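Local structure of chorismate synthase (Campylobacter jejuni, 1SQ1) at residues L288-P296 and H320-S329; M28-L39 and A133-E144. The protein probably catalyses the last step of the shikimate pathway, the reduced-FMN-dependent anti-1,4-elimination of phosphate from 5-enolpyruvylshikimate-3-phosphate that yields chorismate. All coordinates share one frame; numbering follows the deposited sequence.

Contact 1: L288-P296 and H320-S329. With SO4 (sulfate ion), chain B.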
# COMPACT_ATOMS: atom_id res chain seq x y z
N LEU A 288 1.07 16.95 21.59
CA LEU A 288 0.37 15.68 21.53
C LEU A 288 0.24 15.06 22.91
O LEU A 288 1.20 15.00 23.65
CB LEU A 288 1.14 14.70 20.65
CG LEU A 288 1.60 15.24 19.31
CD1 LEU A 288 2.26 14.13 18.51
CD2 LEU A 288 0.42 15.83 18.58
N LYS A 289 -0.95 14.60 23.26
CA LYS A 289 -1.12 13.98 24.56
C LYS A 289 -1.70 12.58 24.40
O LYS A 289 -2.72 12.40 23.74
CB LYS A 289 -2.03 14.83 25.44
CG LYS A 289 -1.63 16.29 25.54
CD LYS A 289 -2.47 16.96 26.60
CE LYS A 289 -2.39 18.47 26.55
NZ LYS A 289 -3.06 19.01 25.32
N THR A 290 -1.03 11.60 25.01
CA THR A 290 -1.44 10.20 24.96
C THR A 290 -1.78 9.69 26.36
O THR A 290 -0.93 9.66 27.26
CB THR A 290 -0.32 9.30 24.42
OG1 THR A 290 0.09 9.78 23.15
CG2 THR A 290 -0.80 7.88 24.28
N TYR A 291 -3.03 9.25 26.54
CA TYR A 291 -3.49 8.74 27.82
C TYR A 291 -3.49 7.23 27.92
O TYR A 291 -4.20 6.54 27.20
CB TYR A 291 -4.88 9.28 28.08
CG TYR A 291 -4.90 10.77 28.10
CD1 TYR A 291 -4.54 11.48 29.23
CD2 TYR A 291 -5.22 11.48 26.95
CE1 TYR A 291 -4.48 12.87 29.22
CE2 TYR A 291 -5.17 12.87 26.93
CZ TYR A 291 -4.80 13.55 28.06
OH TYR A 291 -4.72 14.92 28.03
N PHE A 292 -2.69 6.73 28.85
CA PHE A 292 -2.58 5.30 29.08
C PHE A 292 -3.50 4.81 30.20
O PHE A 292 -3.65 5.45 31.24
CB PHE A 292 -1.15 4.94 29.42
CG PHE A 292 -0.19 5.05 28.26
CD1 PHE A 292 0.19 6.30 27.77
CD2 PHE A 292 0.37 3.91 27.70
CE1 PHE A 292 1.11 6.40 26.74
CE2 PHE A 292 1.29 4.01 26.68
CZ PHE A 292 1.66 5.25 26.19
N LYS A 293 -4.10 3.64 29.98
CA LYS A 293 -4.98 3.05 30.98
C LYS A 293 -4.11 2.20 31.88
O LYS A 293 -2.95 1.93 31.57
CB LYS A 293 -6.03 2.17 30.31
CG LYS A 293 -5.52 0.81 29.84
CD LYS A 293 -6.62 -0.03 29.18
CE LYS A 293 -6.10 -1.41 28.80
NZ LYS A 293 -7.21 -2.32 28.39
N PRO A 294 -4.65 1.78 33.03
CA PRO A 294 -3.84 0.95 33.93
C PRO A 294 -3.59 -0.42 33.31
O PRO A 294 -4.48 -1.02 32.69
CB PRO A 294 -4.68 0.89 35.20
CG PRO A 294 -6.07 1.09 34.70
CD PRO A 294 -5.90 2.18 33.69
N THR A 295 -2.37 -0.90 33.47
CA THR A 295 -1.93 -2.20 32.97
C THR A 295 -2.94 -3.28 33.32
O THR A 295 -3.32 -3.42 34.48
CB THR A 295 -0.60 -2.58 33.60
OG1 THR A 295 0.13 -1.40 33.94
CG2 THR A 295 0.21 -3.43 32.65
N PRO A 296 -3.37 -4.08 32.33
CA PRO A 296 -4.35 -5.15 32.57
C PRO A 296 -3.82 -6.27 33.48
O PRO A 296 -2.90 -7.01 33.12
CB PRO A 296 -4.65 -5.65 31.17
CG PRO A 296 -3.33 -5.49 30.48
CD PRO A 296 -2.89 -4.11 30.94
N HIS A 320 5.43 -7.30 37.60
CA HIS A 320 4.57 -6.72 36.57
C HIS A 320 4.82 -5.21 36.41
O HIS A 320 5.82 -4.68 36.90
CB HIS A 320 3.10 -6.96 36.92
CG HIS A 320 2.17 -6.84 35.75
ND1 HIS A 320 2.22 -7.69 34.67
CD2 HIS A 320 1.17 -5.96 35.50
CE1 HIS A 320 1.28 -7.35 33.80
NE2 HIS A 320 0.63 -6.30 34.28
N ASP A 321 3.92 -4.51 35.72
CA ASP A 321 4.10 -3.08 35.56
C ASP A 321 2.87 -2.36 36.12
O ASP A 321 1.81 -2.35 35.50
CB ASP A 321 4.28 -2.70 34.08
CG ASP A 321 4.94 -1.32 33.91
OD1 ASP A 321 4.71 -0.44 34.76
OD2 ASP A 321 5.66 -1.13 32.91
N PRO A 322 3.02 -1.75 37.31
CA PRO A 322 1.94 -1.03 37.97
C PRO A 322 1.55 0.25 37.24
O PRO A 322 0.54 0.88 37.56
CB PRO A 322 2.52 -0.75 39.35
CG PRO A 322 3.97 -0.58 39.06
CD PRO A 322 4.23 -1.75 38.15
N CYS A 323 2.37 0.65 36.27
CA CYS A 323 2.10 1.85 35.50
C CYS A 323 2.89 1.83 34.22
O CYS A 323 3.99 2.38 34.15
CB CYS A 323 2.48 3.09 36.30
SG CYS A 323 2.17 4.61 35.39
N VAL A 324 2.33 1.20 33.20
CA VAL A 324 3.01 1.08 31.92
C VAL A 324 3.04 2.39 31.14
O VAL A 324 3.70 2.50 30.12
CB VAL A 324 2.35 -0.02 31.06
CG1 VAL A 324 0.94 0.40 30.63
CG2 VAL A 324 3.22 -0.35 29.87
N GLY A 325 2.32 3.40 31.63
CA GLY A 325 2.32 4.69 30.97
C GLY A 325 3.69 5.36 31.04
O GLY A 325 3.96 6.31 30.32
N VAL A 326 4.56 4.87 31.92
CA VAL A 326 5.89 5.44 32.03
C VAL A 326 6.70 4.92 30.86
O VAL A 326 7.21 5.72 30.08
CB VAL A 326 6.57 5.06 33.37
CG1 VAL A 326 8.05 5.40 33.31
CG2 VAL A 326 5.92 5.82 34.51
N ARG A 327 6.81 3.60 30.74
CA ARG A 327 7.55 2.98 29.63
C ARG A 327 6.87 3.45 28.34
O ARG A 327 7.52 3.70 27.33
CB ARG A 327 7.49 1.45 29.73
CG ARG A 327 8.27 0.68 28.65
CD ARG A 327 8.09 -0.87 28.76
NE ARG A 327 7.12 -1.42 27.80
CZ ARG A 327 6.91 -2.73 27.57
NH1 ARG A 327 7.60 -3.65 28.24
NH2 ARG A 327 6.02 -3.13 26.66
N GLY A 328 5.55 3.59 28.40
CA GLY A 328 4.80 4.01 27.23
C GLY A 328 5.18 5.37 26.69
O GLY A 328 5.02 5.63 25.50
N SER A 329 5.66 6.26 27.56
CA SER A 329 6.04 7.59 27.11
C SER A 329 7.23 7.44 26.17
O SER A 329 7.33 8.16 25.17
CB SER A 329 6.43 8.47 28.28
OG SER A 329 7.72 8.13 28.75
S SO4 B . -5.19 -1.98 24.64
O1 SO4 B . -4.31 -3.05 25.14
O2 SO4 B . -6.04 -2.49 23.53
O3 SO4 B . -6.06 -1.49 25.72
O4 SO4 B . -4.36 -0.86 24.13
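Phe-292, closing strand 286-292, lies opposite Gly-325 with their CA atoms 5.3 Å apart. The axes of strand 288-292 and helix segment 325-329 approach to 9.0 Å and run roughly antiparallel (149°). A chi1 of -71°, with CG anti to the carbonyl carbon, sets the Phe-292 ring against Gly-325 and Gly-328. Gly-325 CA sits over one face of the Phe-292 ring, 4.1 Å from the centroid and 26° off the normal, a CH-pi contact, while Phe-292 CZ reaches Gly-328 CA at 3.5 Å. At both glycines the ring meets helix backbone directly. Val-207 and Val-240 of the flanking strands also touch Phe-292. Further along, Thr-295 OG1 donates to Asp-321 O (2.5 Å, a length not to be pressed at this resolution) and accepts weakly from Val-324 N. Thr-295 CG2 meets His-320 NE2 at 3.3 Å. Asp-321 OD1 closes an Asx turn by accepting from Cys-323 N. Lys-293 CB points away from 320-329, and the extended chain carries Lys-293 NZ to sulfate O3 (3.0 Å, weak); Ala-239 N of the same chain and Gly-278 N of the second subunit also bond this ion. The sulfate, probably from the crystallisation liquor, marks a subunit boundary able to accept an anion, consistent with the FMN site predicted for Lys-293 to Pro-296.

Contact 2: M28-L39 and A133-E144; sequences MPAGVKFDEEFL and AGGAVAAMLLRE
Met-140 and Phe-34 form a Met-aromatic contact at the centre of this buried interface, where helix 128-143, one of the helices held between the two sheets of the chorismate synthase beta-alpha-beta sandwich, meets the loop leading into helix 36-45. Met-140 is present as selenomethionine, and its SE lies over one face of the Phe-34 ring, 3.8 Å from the centroid and 29° off the normal. Met-140 CE remains above that face, displaced toward the rim, and also approaches Leu-39 CB (3.9 Å). Although Phe-34 leaves its backbone pointing away from the helix, its chi1 of -168°, with CG opposite the backbone N, is what carries the ring back to Met-140. Val-137 CG2 approaches the same ring obliquely.

Phe-38 meets the helix differently: Ala-136 O lies at its ring edge, near the ring plane, and Ala-139 CB is 3.7 Å from Phe-38 CE1. Next to it, Leu-39 CD1 packs against Ala-136 CB at 3.5 Å. Toward the other end, Met-28, also selenomethionine, is bent at chi2 and chi3; its CE rests on Leu-141 CB, and the Met-28 and Val-137 side chains pass each other in opposite directions, SE beside CG1. Pro-29 CG and Leu-141 CD2 meet with their side chains about perpendicular. Leu-352 of the third subunit packs on Val-32 and Leu-141, which brings this end of the contact to a subunit interface. Asp-35 fixes the start of helix 36-45 as its N-cap: Asp-35 OD2 accepts from Phe-38 N at 3.1 Å, 166° at the hydrogen, from above the carboxylate plane.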
# COMPACT_ATOMS: atom_id res chain seq x y z
N MSE A 28 14.92 4.63 4.56
CA MSE A 28 15.85 5.64 5.07
C MSE A 28 16.79 6.09 3.97
O MSE A 28 17.37 5.27 3.26
CB MSE A 28 16.65 5.09 6.25
CG MSE A 28 15.88 5.13 7.57
SE MSE A 28 16.04 6.82 8.51
CE MSE A 28 14.68 7.87 7.62
N PRO A 29 16.95 7.41 3.80
CA PRO A 29 17.85 7.90 2.76
C PRO A 29 19.30 7.57 3.08
O PRO A 29 19.67 7.42 4.24
CB PRO A 29 17.56 9.41 2.73
CG PRO A 29 17.10 9.71 4.10
CD PRO A 29 16.25 8.52 4.48
N ALA A 30 20.13 7.42 2.05
CA ALA A 30 21.53 7.09 2.28
C ALA A 30 22.28 8.33 2.77
O ALA A 30 21.81 9.47 2.63
CB ALA A 30 22.15 6.56 1.01
N GLY A 31 23.43 8.09 3.36
CA GLY A 31 24.22 9.19 3.86
C GLY A 31 23.63 9.87 5.08
O GLY A 31 23.28 11.05 5.03
N VAL A 32 23.50 9.12 6.17
CA VAL A 32 22.98 9.67 7.42
C VAL A 32 23.87 9.17 8.54
O VAL A 32 24.11 7.96 8.69
CB VAL A 32 21.49 9.27 7.70
CG1 VAL A 32 21.09 9.73 9.10
CG2 VAL A 32 20.56 9.94 6.69
N LYS A 33 24.39 10.11 9.32
CA LYS A 33 25.28 9.80 10.42
C LYS A 33 24.53 8.86 11.36
O LYS A 33 23.57 9.25 12.02
CB LYS A 33 25.69 11.10 11.13
CG LYS A 33 26.84 10.96 12.12
CD LYS A 33 26.34 10.51 13.48
CE LYS A 33 27.43 9.78 14.30
NZ LYS A 33 26.95 9.45 15.71
N PHE A 34 24.95 7.60 11.39
CA PHE A 34 24.29 6.63 12.25
C PHE A 34 24.89 6.60 13.65
O PHE A 34 25.95 6.02 13.88
CB PHE A 34 24.34 5.25 11.60
CG PHE A 34 23.45 4.24 12.25
CD1 PHE A 34 23.92 3.43 13.28
CD2 PHE A 34 22.12 4.10 11.84
CE1 PHE A 34 23.09 2.49 13.89
CE2 PHE A 34 21.28 3.17 12.44
CZ PHE A 34 21.76 2.36 13.47
N ASP A 35 24.20 7.24 14.59
CA ASP A 35 24.64 7.30 15.98
C ASP A 35 24.15 6.08 16.73
O ASP A 35 23.13 6.15 17.42
CB ASP A 35 24.10 8.57 16.64
CG ASP A 35 24.54 8.71 18.08
OD1 ASP A 35 24.09 9.68 18.74
OD2 ASP A 35 25.33 7.87 18.56
N GLU A 36 24.87 4.97 16.60
CA GLU A 36 24.48 3.73 17.25
C GLU A 36 24.46 3.84 18.76
O GLU A 36 24.04 2.92 19.45
CB GLU A 36 25.40 2.58 16.84
CG GLU A 36 24.77 1.21 17.08
CD GLU A 36 25.53 0.08 16.41
OE1 GLU A 36 25.89 0.21 15.21
OE2 GLU A 36 25.75 -0.96 17.07
N GLU A 37 24.90 4.98 19.28
CA GLU A 37 24.91 5.20 20.71
C GLU A 37 23.53 5.69 21.10
O GLU A 37 22.89 5.13 21.98
CB GLU A 37 25.97 6.24 21.09
CG GLU A 37 26.17 6.39 22.58
CD GLU A 37 27.36 7.28 22.95
OE1 GLU A 37 27.35 8.47 22.57
OE2 GLU A 37 28.29 6.76 23.62
N PHE A 38 23.09 6.75 20.43
CA PHE A 38 21.78 7.33 20.67
C PHE A 38 20.73 6.24 20.57
O PHE A 38 19.68 6.31 21.22
CB PHE A 38 21.50 8.40 19.62
CG PHE A 38 20.09 8.90 19.62
CD1 PHE A 38 19.13 8.30 18.81
CD2 PHE A 38 19.71 9.95 20.45
CE1 PHE A 38 17.82 8.76 18.82
CE2 PHE A 38 18.40 10.42 20.46
CZ PHE A 38 17.45 9.82 19.65
N LEU A 39 21.01 5.23 19.76
CA LEU A 39 20.09 4.11 19.60
C LEU A 39 20.13 3.28 20.87
O LEU A 39 19.11 3.07 21.52
CB LEU A 39 20.52 3.23 18.42
CG LEU A 39 19.95 1.81 18.43
CD1 LEU A 39 18.46 1.85 18.10
CD2 LEU A 39 20.70 0.96 17.43
N ALA A 133 13.69 0.85 18.97
CA ALA A 133 14.84 0.79 18.09
C ALA A 133 14.53 1.56 16.81
O ALA A 133 15.24 2.51 16.46
CB ALA A 133 15.18 -0.65 17.75
N GLY A 134 13.47 1.15 16.12
CA GLY A 134 13.06 1.79 14.88
C GLY A 134 12.91 3.29 14.99
O GLY A 134 13.41 4.03 14.13
N GLY A 135 12.22 3.77 16.02
CA GLY A 135 12.06 5.20 16.20
C GLY A 135 13.41 5.90 16.34
O GLY A 135 13.61 7.00 15.81
N ALA A 136 14.34 5.26 17.06
CA ALA A 136 15.69 5.79 17.27
C ALA A 136 16.30 6.13 15.92
O ALA A 136 16.72 7.26 15.67
CB ALA A 136 16.55 4.75 17.97
N VAL A 137 16.35 5.11 15.07
CA VAL A 137 16.88 5.25 13.73
C VAL A 137 16.21 6.40 13.02
O VAL A 137 16.88 7.18 12.36
CB VAL A 137 16.65 3.98 12.91
CG1 VAL A 137 17.02 4.22 11.47
CG2 VAL A 137 17.46 2.84 13.49
N ALA A 138 14.90 6.53 13.14
CA ALA A 138 14.23 7.60 12.44
C ALA A 138 14.61 8.96 13.00
O ALA A 138 14.60 9.95 12.27
CB ALA A 138 12.72 7.41 12.48
N ALA A 139 14.93 9.03 14.29
CA ALA A 139 15.31 10.31 14.88
C ALA A 139 16.61 10.80 14.26
O ALA A 139 16.85 12.00 14.17
CB ALA A 139 15.46 10.19 16.38
N MSE A 140 17.45 9.86 13.82
CA MSE A 140 18.70 10.22 13.19
C MSE A 140 18.43 11.06 11.95
O MSE A 140 19.13 12.04 11.71
CB MSE A 140 19.50 8.96 12.85
CG MSE A 140 20.09 8.27 14.08
SE MSE A 140 20.72 6.47 13.76
CE MSE A 140 20.07 5.61 15.37
N LEU A 141 17.42 10.71 11.17
CA LEU A 141 17.09 11.50 9.98
C LEU A 141 16.44 12.82 10.39
O LEU A 141 16.57 13.82 9.70
CB LEU A 141 16.15 10.71 9.05
CG LEU A 141 15.62 11.31 7.74
CD1 LEU A 141 14.34 12.06 7.97
CD2 LEU A 141 16.66 12.21 7.12
N LEU A 142 15.75 12.81 11.53
CA LEU A 142 15.08 14.01 12.04
C LEU A 142 16.06 15.05 12.57
O LEU A 142 15.81 16.25 12.47
CB LEU A 142 14.09 13.63 13.14
CG LEU A 142 12.77 13.00 12.70
CD1 LEU A 142 11.91 12.73 13.92
CD2 LEU A 142 12.05 13.94 11.74
N ARG A 143 17.16 14.58 13.14
CA ARG A 143 18.18 15.47 13.67
C ARG A 143 18.76 16.30 12.52
O ARG A 143 19.03 17.48 12.69
CB ARG A 143 19.30 14.67 14.35
CG ARG A 143 20.33 15.55 15.06
CD ARG A 143 21.48 14.76 15.71
NE ARG A 143 22.45 15.63 16.37
CZ ARG A 143 22.32 16.14 17.60
NH1 ARG A 143 23.26 16.93 18.10
NH2 ARG A 143 21.25 15.86 18.34
N GLU A 144 18.92 15.68 11.35
CA GLU A 144 19.47 16.39 10.21
C GLU A 144 18.64 17.61 9.84
O GLU A 144 19.12 18.47 9.10
CB GLU A 144 19.57 15.46 8.99
CG GLU A 144 20.45 14.23 9.22
CD GLU A 144 21.93 14.56 9.33
OE1 GLU A 144 22.72 13.64 9.65
OE2 GLU A 144 22.31 15.73 9.09

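How the contacts relate
From the N terminus, residues 28-39 follow strand 21-26, and contact 2 closes when the chain returns at 133-144, after 93 intervening residues that include strands 62-64 and 78-82 of the same sheet. Contact 1 opens later and closes a shorter loop of 23 residues, most of it not modelled. The two are in series, neither nested nor crossed. The centres of contacts 1 and 2 are about 26 Å apart, on opposite sides of the chain's centre. Helix 325-346 bridges them: its N-terminal part lies in contact 1, against the sheet containing strands 205-212, 240-245 and 286-292, and farther along Ala-341 and Leu-344 touch Ala-138 and Leu-141 of contact 2, connecting both halves of the sandwich.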